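Local atomic coordinates of tRNA uridine(34) acetyltransferase (Methanocaldococcus infernus, PDB entry 6IA8), a protein that modifies the wobble uridine of tRNA, using acetyl-CoA and radical S-adenosyl-L-methionine chemistry to form 5-carboxymethyluridine at position 34. Residues D417-F422 and H447-E452; I392-E397 and I407-E412. All blocks are in the same frame, centred on the assembly; numbering follows the deposited sequence.

Contact 1. Residues D417-F422 and H447-E452; sequences DILIAF and HVFGWE. With SO4 (sulfate ion), chain E.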
ATOM      1  N   ASP A 417       0.011   8.758 -21.526  1.00 30.89           N
ATOM      2  CA  ASP A 417       0.145   7.726 -20.493  1.00 35.12           C
ATOM      3  C   ASP A 417       0.154   8.330 -19.092  1.00 39.93           C
ATOM      4  O   ASP A 417       1.096   8.147 -18.333  1.00 37.68           O
ATOM      5  CB  ASP A 417       1.408   6.893 -20.712  1.00 50.74           C
ATOM      6  CG  ASP A 417       1.407   6.181 -22.050  1.00 97.82           C
ATOM      7  OD1 ASP A 417       0.318   5.790 -22.517  1.00 98.93           O
ATOM      8  OD2 ASP A 417       2.493   6.012 -22.638  1.00133.52           O
ATOM      9  N   ILE A 418      -0.926   9.035 -18.756  1.00 32.10           N
ATOM     10  CA  ILE A 418      -1.081   9.689 -17.457  1.00 29.34           C
ATOM     11  C   ILE A 418      -2.313   9.117 -16.766  1.00 33.81           C
ATOM     12  O   ILE A 418      -3.406   9.119 -17.340  1.00 32.19           O
ATOM     13  CB  ILE A 418      -1.207  11.217 -17.590  1.00 30.33           C
ATOM     14  CG1 ILE A 418      -0.030  11.798 -18.366  1.00 27.86           C
ATOM     15  CG2 ILE A 418      -1.324  11.835 -16.174  1.00 37.27           C
ATOM     16  CD1 ILE A 418      -0.047  13.301 -18.533  1.00 29.35           C
ATOM     17  N   LEU A 419      -2.132   8.624 -15.542  1.00 29.39           N
ATOM     18  CA  LEU A 419      -3.159   7.897 -14.808  1.00 31.25           C
ATOM     19  C   LEU A 419      -3.870   8.873 -13.887  1.00 32.06           C
ATOM     20  O   LEU A 419      -3.220   9.560 -13.089  1.00 30.51           O
ATOM     21  CB  LEU A 419      -2.525   6.758 -14.005  1.00 30.82           C
ATOM     22  CG  LEU A 419      -3.435   5.971 -13.066  1.00 36.17           C
ATOM     23  CD1 LEU A 419      -4.444   5.171 -13.811  1.00 31.39           C
ATOM     24  CD2 LEU A 419      -2.563   5.080 -12.153  1.00 31.68           C
ATOM     25  N   ILE A 420      -5.200   8.910 -13.986  1.00 28.06           N
ATOM     26  CA  ILE A 420      -6.027   9.865 -13.262  1.00 26.16           C
ATOM     27  C   ILE A 420      -6.726   9.227 -12.070  1.00 30.58           C
ATOM     28  O   ILE A 420      -6.941   9.889 -11.048  1.00 30.50           O
ATOM     29  CB  ILE A 420      -7.054  10.499 -14.230  1.00 31.32           C
ATOM     30  CG1 ILE A 420      -6.305  11.386 -15.244  1.00 37.78           C
ATOM     31  CG2 ILE A 420      -8.069  11.277 -13.468  1.00 38.18           C
ATOM     32  CD1 ILE A 420      -7.098  11.650 -16.517  1.00 49.54           C
ATOM     33  N   ALA A 421      -7.157   7.977 -12.215  1.00 29.64           N
ATOM     34  CA  ALA A 421      -7.943   7.293 -11.196  1.00 27.75           C
ATOM     35  C   ALA A 421      -7.951   5.811 -11.522  1.00 29.73           C
ATOM     36  O   ALA A 421      -7.814   5.422 -12.683  1.00 27.99           O
ATOM     37  CB  ALA A 421      -9.374   7.816 -11.150  1.00 27.70           C
ATOM     38  N   PHE A 422      -8.157   4.985 -10.498  1.00 25.23           N
ATOM     39  CA  PHE A 422      -8.196   3.552 -10.730  1.00 25.63           C
ATOM     40  C   PHE A 422      -9.069   2.886  -9.677  1.00 27.40           C
ATOM     41  O   PHE A 422      -9.309   3.434  -8.591  1.00 28.55           O
ATOM     42  CB  PHE A 422      -6.766   2.956 -10.775  1.00 24.42           C
ATOM     43  CG  PHE A 422      -6.052   2.960  -9.476  1.00 27.55           C
ATOM     44  CD1 PHE A 422      -5.206   3.997  -9.158  1.00 32.58           C
ATOM     45  CD2 PHE A 422      -6.174   1.897  -8.590  1.00 30.11           C
ATOM     46  CE1 PHE A 422      -4.508   4.026  -7.962  1.00 29.99           C
ATOM     47  CE2 PHE A 422      -5.480   1.918  -7.366  1.00 28.90           C
ATOM     48  CZ  PHE A 422      -4.662   2.976  -7.052  1.00 31.82           C
ATOM     49  N   HIS A 447      -9.304   4.816  -6.057  1.00 32.23           N
ATOM     50  CA  HIS A 447      -8.426   5.951  -5.805  1.00 30.35           C
ATOM     51  C   HIS A 447      -8.531   6.945  -6.950  1.00 33.28           C
ATOM     52  O   HIS A 447      -8.292   6.590  -8.102  1.00 33.40           O
ATOM     53  CB  HIS A 447      -6.987   5.487  -5.656  1.00 34.62           C
ATOM     54  CG  HIS A 447      -6.077   6.535  -5.084  1.00 35.68           C
ATOM     55  ND1 HIS A 447      -5.886   6.685  -3.730  1.00 47.92           N
ATOM     56  CD2 HIS A 447      -5.352   7.519  -5.675  1.00 40.61           C
ATOM     57  CE1 HIS A 447      -5.060   7.693  -3.506  1.00 55.05           C
ATOM     58  NE2 HIS A 447      -4.716   8.212  -4.670  1.00 49.26           N
ATOM     59  N   VAL A 448      -8.947   8.163  -6.645  1.00 34.40           N
ATOM     60  CA  VAL A 448      -8.956   9.276  -7.592  1.00 33.90           C
ATOM     61  C   VAL A 448      -7.867  10.242  -7.146  1.00 38.67           C
ATOM     62  O   VAL A 448      -7.914  10.750  -6.021  1.00 33.17           O
ATOM     63  CB  VAL A 448     -10.326   9.977  -7.628  1.00 33.53           C
ATOM     64  CG1 VAL A 448     -10.281  11.207  -8.585  1.00 37.39           C
ATOM     65  CG2 VAL A 448     -11.411   9.017  -7.977  1.00 34.98           C
ATOM     66  N   PHE A 449      -6.865  10.472  -7.996  1.00 35.26           N
ATOM     67  CA  PHE A 449      -5.724  11.307  -7.614  1.00 38.82           C
ATOM     68  C   PHE A 449      -6.170  12.759  -7.492  1.00 43.86           C
ATOM     69  O   PHE A 449      -6.739  13.321  -8.433  1.00 42.90           O
ATOM     70  CB  PHE A 449      -4.580  11.158  -8.623  1.00 39.31           C
ATOM     71  CG  PHE A 449      -3.852   9.841  -8.501  1.00 36.22           C
ATOM     72  CD1 PHE A 449      -2.933   9.638  -7.477  1.00 42.12           C
ATOM     73  CD2 PHE A 449      -4.098   8.803  -9.381  1.00 39.06           C
ATOM     74  CE1 PHE A 449      -2.278   8.439  -7.334  1.00 42.96           C
ATOM     75  CE2 PHE A 449      -3.442   7.582  -9.245  1.00 46.68           C
ATOM     76  CZ  PHE A 449      -2.538   7.389  -8.217  1.00 45.59           C
ATOM     77  N   GLY A 450      -5.959  13.354  -6.318  1.00 50.98           N
ATOM     78  CA  GLY A 450      -6.617  14.608  -6.008  1.00 89.88           C
ATOM     79  C   GLY A 450      -5.712  15.808  -5.857  1.00117.84           C
ATOM     80  O   GLY A 450      -4.715  15.929  -6.573  1.00 96.85           O
ATOM     81  N   TRP A 451      -6.069  16.701  -4.931  1.00128.66           N
ATOM     82  CA  TRP A 451      -5.317  17.921  -4.669  1.00114.74           C
ATOM     83  C   TRP A 451      -3.840  17.625  -4.453  1.00125.20           C
ATOM     84  O   TRP A 451      -3.467  16.570  -3.931  1.00155.29           O
ATOM     85  CB  TRP A 451      -5.946  18.584  -3.443  1.00102.22           C
ATOM     86  CG  TRP A 451      -5.281  19.827  -2.949  1.00119.15           C
ATOM     87  CD1 TRP A 451      -5.707  21.112  -3.122  1.00134.32           C
ATOM     88  CD2 TRP A 451      -4.077  19.903  -2.183  1.00108.70           C
ATOM     89  NE1 TRP A 451      -4.835  21.984  -2.516  1.00139.13           N
ATOM     90  CE2 TRP A 451      -3.825  21.267  -1.933  1.00118.57           C
ATOM     91  CE3 TRP A 451      -3.184  18.950  -1.687  1.00 94.16           C
ATOM     92  CZ2 TRP A 451      -2.713  21.703  -1.212  1.00 96.91           C
ATOM     93  CZ3 TRP A 451      -2.082  19.382  -0.974  1.00102.45           C
ATOM     94  CH2 TRP A 451      -1.855  20.748  -0.741  1.00 94.85           C
ATOM     95  N   GLU A 452      -2.999  18.584  -4.856  1.00 97.19           N
ATOM     96  CA  GLU A 452      -1.550  18.416  -4.815  1.00 79.37           C
ATOM     97  C   GLU A 452      -0.834  19.743  -5.091  1.00 79.63           C
ATOM     98  O   GLU A 452      -0.812  20.216  -6.231  1.00101.29           O
ATOM     99  CB  GLU A 452      -1.137  17.327  -5.825  1.00 64.06           C
ATOM    100  CG  GLU A 452       0.367  17.079  -5.941  1.00 69.79           C
TER
HETATM  101  S   SO4 E 604      -3.178  11.389  -3.632  1.00 97.98           S
HETATM  102  O1  SO4 E 604      -4.146  10.577  -4.345  1.00110.10           O
HETATM  103  O2  SO4 E 604      -3.208  12.745  -4.161  1.00102.48           O
HETATM  104  O3  SO4 E 604      -3.516  11.412  -2.217  1.00107.38           O
HETATM  105  O4  SO4 E 604      -1.852  10.811  -3.799  1.00102.61           O
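Phe422 and His447 meet through the methylene of the histidine: His447 CB sits over one face of the Phe422 ring, 4.0 Å from its centroid, in a CH-pi contact set toward the rim. The two rings themselves barely overlap, their planes 24° apart and slid past one another. With chi1 at 69°, Phe422 CG stands between its backbone N and carbonyl carbon, which swings the ring toward the histidine. At the edge of this ring lies the next aromatic, with Phe449 CZ 3.9 Å from Phe422 CE1. Phe449 turns CG to the side of its own backbone N (chi1 -74°), and the ring reaches back toward residues 419-422, where Phe449 CE2 touches Leu419 CD2 at 3.9 Å. Above the middle of one Phe449 face rests His447 CD2, so the imidazole points an edge at the phenyl group. Ile371 of helix 371-374 packs on Leu419, Phe422 and Phe449. On the other side of the sheet, Ala421 CB meets Val448 CG2 at 4.0 Å. The antiparallel backbones are joined by the two bonds of the Phe422-His447 pair and by Phe449 N to Ile420 O at 3.1 Å, beside the classic bulge that Ile420 and Ala421 form opposite Phe411. His447 NE2 also donates to O1 of a sulfate ion, probably from the crystallisation liquor, although at 2.5 Å the bond is so short that the exact placing of the ion is doubtful. His447 and Val448 probably belong to the acetyl-CoA site, as in relatives, at the end of strand 440-448. The chemistry is therefore two-sided: CB rests on the Phe422 face and the CD2 edge on Phe449, while NE2 is turned to a spot that seems able to accept an anion.

Contact 2. Residues I392-E397 and I407-E412; sequences IKLVRE and IFLSFE
Leu394 lies across one face of the Phe411 ring, its CG 4.0 Å from the ring centroid and 23° off the normal, set toward the rim. A chi1 of -86° sets Phe411 CG beside its own backbone N and brings the ring end nearer strand 392-401, where Leu394 CG comes within 3.7 Å of Phe411 CZ. The Ile392 side chain runs at about a right angle to that of Phe411 and brings its CG2 to 4.1 Å from Phe411 CD1. Were Phe411 cut back to an alanine, Leu394 and Ile392 would probably lose the surface they rest on, and a gap is likely to open toward Tyr469 and Leu473 of helix 469-484. Further along the same face, Arg396 and Leu409 run side by side and point the same way, Arg396 CB being 3.8 Å from Leu409 CD2. The arginine chain is extended from CG to NE, and Arg396 NE passes 3.7 Å from Ile407 CG2; its NH2 forms salt bridges with Asp398 and Glu484. Residues 392-397 and 407-412 belong to the antiparallel hairpin of strands 392-401 and 404-413, at the edge of the GNAT-domain sheet within this chain. Three hydrogen-bonded pairs, Lys393-Glu412, Val395-Ser410 and Glu397-Phe408, give six backbone bonds, of which Val395 N to Ser410 O is the shortest at 2.7 Å. On the opposite face Val395 CB abuts Ser410 OG. A water links Ser410 OG, at 2.8 Å, with Phe408 O, to which it donates, and adds a weak bond to Val395 O. Phe408 turns its ring away from strand 392-397 and meets the Phe422 ring with planes at about 25°, while Phe408 CB stays 3.4 Å from Glu397 O.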
ATOM      1  N   ILE A 392      -8.564  11.021 -22.813  1.00 33.38           N
ATOM      2  CA  ILE A 392      -8.827  10.334 -21.557  1.00 32.17           C
ATOM      3  C   ILE A 392      -9.851   9.240 -21.836  1.00 37.78           C
ATOM      4  O   ILE A 392     -10.933   9.496 -22.374  1.00 35.90           O
ATOM      5  CB  ILE A 392      -9.343  11.309 -20.488  1.00 38.96           C
ATOM      6  CG1 ILE A 392      -8.268  12.326 -20.127  1.00 36.41           C
ATOM      7  CG2 ILE A 392      -9.786  10.560 -19.227  1.00 44.00           C
ATOM      8  CD1 ILE A 392      -8.725  13.403 -19.167  1.00 38.23           C
ATOM      9  N   LYS A 393      -9.520   8.025 -21.467  1.00 33.42           N
ATOM     10  CA  LYS A 393     -10.383   6.879 -21.705  1.00 39.12           C
ATOM     11  C   LYS A 393     -10.480   6.045 -20.443  1.00 39.59           C
ATOM     12  O   LYS A 393      -9.589   6.094 -19.594  1.00 31.51           O
ATOM     13  CB  LYS A 393      -9.839   5.988 -22.821  1.00 39.18           C
ATOM     14  CG  LYS A 393      -9.718   6.687 -24.164  1.00 61.67           C
ATOM     15  CD  LYS A 393      -9.500   5.689 -25.292  1.00 71.22           C
ATOM     16  CE  LYS A 393      -9.193   6.406 -26.613  1.00122.38           C
ATOM     17  NZ  LYS A 393     -10.094   7.569 -26.869  1.00120.04           N
ATOM     18  N   LEU A 394     -11.570   5.274 -20.334  1.00 32.43           N
ATOM     19  CA  LEU A 394     -11.697   4.245 -19.303  1.00 39.87           C
ATOM     20  C   LEU A 394     -11.028   2.980 -19.818  1.00 46.31           C
ATOM     21  O   LEU A 394     -11.421   2.470 -20.858  1.00 42.00           O
ATOM     22  CB  LEU A 394     -13.164   3.966 -18.974  1.00 41.53           C
ATOM     23  CG  LEU A 394     -13.442   3.487 -17.537  1.00 50.75           C
ATOM     24  CD1 LEU A 394     -14.955   3.431 -17.277  1.00 63.07           C
ATOM     25  CD2 LEU A 394     -12.812   2.158 -17.256  1.00 46.76           C
ATOM     26  N   VAL A 395     -10.001   2.506 -19.133  1.00 33.31           N
ATOM     27  CA  VAL A 395      -9.175   1.383 -19.582  1.00 29.85           C
ATOM     28  C   VAL A 395      -9.364   0.225 -18.614  1.00 31.42           C
ATOM     29  O   VAL A 395      -9.653   0.425 -17.436  1.00 32.30           O
ATOM     30  CB  VAL A 395      -7.680   1.777 -19.654  1.00 35.82           C
ATOM     31  CG1 VAL A 395      -6.826   0.582 -20.038  1.00 37.98           C
ATOM     32  CG2 VAL A 395      -7.478   2.927 -20.653  1.00 43.47           C
ATOM     33  N   ARG A 396      -9.232  -0.994 -19.115  1.00 30.33           N
ATOM     34  CA  ARG A 396      -9.403  -2.170 -18.275  1.00 31.15           C
ATOM     35  C   ARG A 396      -8.273  -3.146 -18.527  1.00 34.57           C
ATOM     36  O   ARG A 396      -7.910  -3.382 -19.673  1.00 31.06           O
ATOM     37  CB  ARG A 396     -10.741  -2.880 -18.552  1.00 32.44           C
ATOM     38  CG  ARG A 396     -10.884  -4.224 -17.857  1.00 33.69           C
ATOM     39  CD  ARG A 396     -12.280  -4.780 -18.085  1.00 36.62           C
ATOM     40  NE  ARG A 396     -12.394  -6.175 -17.642  1.00 34.79           N
ATOM     41  CZ  ARG A 396     -13.486  -6.911 -17.784  1.00 42.50           C
ATOM     42  NH1 ARG A 396     -14.557  -6.371 -18.343  1.00 33.37           N
ATOM     43  NH2 ARG A 396     -13.501  -8.169 -17.367  1.00 34.60           N
ATOM     44  N   GLU A 397      -7.773  -3.768 -17.464  1.00 29.17           N
ATOM     45  CA  GLU A 397      -6.770  -4.820 -17.566  1.00 28.39           C
ATOM     46  C   GLU A 397      -7.070  -5.855 -16.498  1.00 26.50           C
ATOM     47  O   GLU A 397      -7.207  -5.490 -15.322  1.00 28.76           O
ATOM     48  CB  GLU A 397      -5.369  -4.255 -17.347  1.00 32.04           C
ATOM     49  CG  GLU A 397      -4.258  -5.289 -17.393  1.00 36.49           C
ATOM     50  CD  GLU A 397      -2.901  -4.653 -17.175  1.00 42.82           C
ATOM     51  OE1 GLU A 397      -2.815  -3.416 -16.974  1.00 47.07           O
ATOM     52  OE2 GLU A 397      -1.921  -5.380 -17.209  1.00 40.09           O
ATOM     53  N   ILE A 407      -9.624  -7.283 -11.732  1.00 28.05           N
ATOM     54  CA  ILE A 407      -9.956  -6.347 -12.798  1.00 29.07           C
ATOM     55  C   ILE A 407      -9.438  -4.978 -12.372  1.00 27.58           C
ATOM     56  O   ILE A 407      -9.854  -4.432 -11.343  1.00 30.13           O
ATOM     57  CB  ILE A 407     -11.466  -6.309 -13.063  1.00 27.09           C
ATOM     58  CG1 ILE A 407     -11.970  -7.702 -13.495  1.00 30.06           C
ATOM     59  CG2 ILE A 407     -11.768  -5.239 -14.126  1.00 34.69           C
ATOM     60  CD1 ILE A 407     -12.737  -8.429 -12.482  1.00 42.46           C
ATOM     61  N   PHE A 408      -8.512  -4.436 -13.131  1.00 25.61           N
ATOM     62  CA  PHE A 408      -7.919  -3.136 -12.830  1.00 26.56           C
ATOM     63  C   PHE A 408      -8.504  -2.141 -13.817  1.00 32.47           C
ATOM     64  O   PHE A 408      -8.209  -2.203 -15.017  1.00 28.62           O
ATOM     65  CB  PHE A 408      -6.408  -3.183 -12.954  1.00 25.41           C
ATOM     66  CG  PHE A 408      -5.713  -1.877 -12.602  1.00 31.59           C
ATOM     67  CD1 PHE A 408      -5.540  -1.513 -11.285  1.00 30.42           C
ATOM     68  CD2 PHE A 408      -5.224  -1.041 -13.579  1.00 32.38           C
ATOM     69  CE1 PHE A 408      -4.877  -0.338 -10.925  1.00 27.90           C
ATOM     70  CE2 PHE A 408      -4.554   0.133 -13.250  1.00 31.40           C
ATOM     71  CZ  PHE A 408      -4.386   0.493 -11.916  1.00 30.30           C
ATOM     72  N   LEU A 409      -9.411  -1.302 -13.328  1.00 28.27           N
ATOM     73  CA  LEU A 409     -10.074  -0.275 -14.123  1.00 25.78           C
ATOM     74  C   LEU A 409      -9.393   1.058 -13.882  1.00 30.81           C
ATOM     75  O   LEU A 409      -9.088   1.392 -12.741  1.00 27.13           O
ATOM     76  CB  LEU A 409     -11.548  -0.152 -13.730  1.00 27.55           C
ATOM     77  CG  LEU A 409     -12.444  -1.376 -13.921  1.00 32.43           C
ATOM     78  CD1 LEU A 409     -13.842  -1.051 -13.349  1.00 33.54           C
ATOM     79  CD2 LEU A 409     -12.555  -1.779 -15.413  1.00 37.68           C
ATOM     80  N   SER A 410      -9.205   1.854 -14.931  1.00 27.41           N
ATOM     81  CA  SER A 410      -8.536   3.132 -14.738  1.00 26.56           C
ATOM     82  C   SER A 410      -9.045   4.157 -15.741  1.00 28.27           C
ATOM     83  O   SER A 410      -9.546   3.813 -16.812  1.00 33.58           O
ATOM     84  CB  SER A 410      -7.010   2.973 -14.843  1.00 29.54           C
ATOM     85  OG  SER A 410      -6.672   2.492 -16.128  1.00 31.43           O
ATOM     86  N   PHE A 411      -8.963   5.421 -15.348  1.00 27.72           N
ATOM     87  CA  PHE A 411      -9.081   6.535 -16.277  1.00 28.34           C
ATOM     88  C   PHE A 411      -7.668   7.012 -16.560  1.00 31.81           C
ATOM     89  O   PHE A 411      -6.893   7.248 -15.626  1.00 29.66           O
ATOM     90  CB  PHE A 411      -9.943   7.668 -15.716  1.00 28.34           C
ATOM     91  CG  PHE A 411     -11.396   7.459 -15.966  1.00 30.99           C
ATOM     92  CD1 PHE A 411     -11.930   7.681 -17.248  1.00 36.44           C
ATOM     93  CD2 PHE A 411     -12.225   6.994 -14.970  1.00 27.18           C
ATOM     94  CE1 PHE A 411     -13.283   7.447 -17.506  1.00 38.92           C
ATOM     95  CE2 PHE A 411     -13.587   6.767 -15.227  1.00 33.27           C
ATOM     96  CZ  PHE A 411     -14.110   6.977 -16.486  1.00 34.99           C
ATOM     97  N   GLU A 412      -7.343   7.187 -17.836  1.00 31.33           N
ATOM     98  CA  GLU A 412      -5.971   7.425 -18.250  1.00 34.53           C
ATOM     99  C   GLU A 412      -5.983   8.232 -19.530  1.00 32.78           C
ATOM    100  O   GLU A 412      -6.807   7.968 -20.402  1.00 30.28           O
ATOM    101  CB  GLU A 412      -5.254   6.090 -18.482  1.00 38.71           C
ATOM    102  CG  GLU A 412      -3.850   6.191 -19.024  1.00 99.60           C
ATOM    103  CD  GLU A 412      -3.261   4.833 -19.379  1.00102.31           C
ATOM    104  OE1 GLU A 412      -3.674   3.822 -18.765  1.00 78.11           O
ATOM    105  OE2 GLU A 412      -2.394   4.778 -20.283  1.00 88.09           O
TER
HETATM  106  O   HOH W   1      -6.786  -0.293 -16.539  1.00 29.86           O

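Contacts 1 and 2 have centres 11 Å apart and lie in series along the chain: the hairpin of contact 2 is complete before strand 418-427 begins contact 1. Four successive strands, 392-401, 404-413, 418-427 and 440-448, stand next to one another in the mixed sheet of the acetyltransferase domain. Strand 404-413 binds strand 418-427 directly, with probable hydrogen bonds from Ile420 N to Phe411 O and from Phe411 N to Ala421 O, both 2.9 Å. Contact 2 thus supplies the outer edge of the sheet within this chain, and contact 1 its inner part, leading to the strand end where acetyl-CoA probably binds, as in relatives.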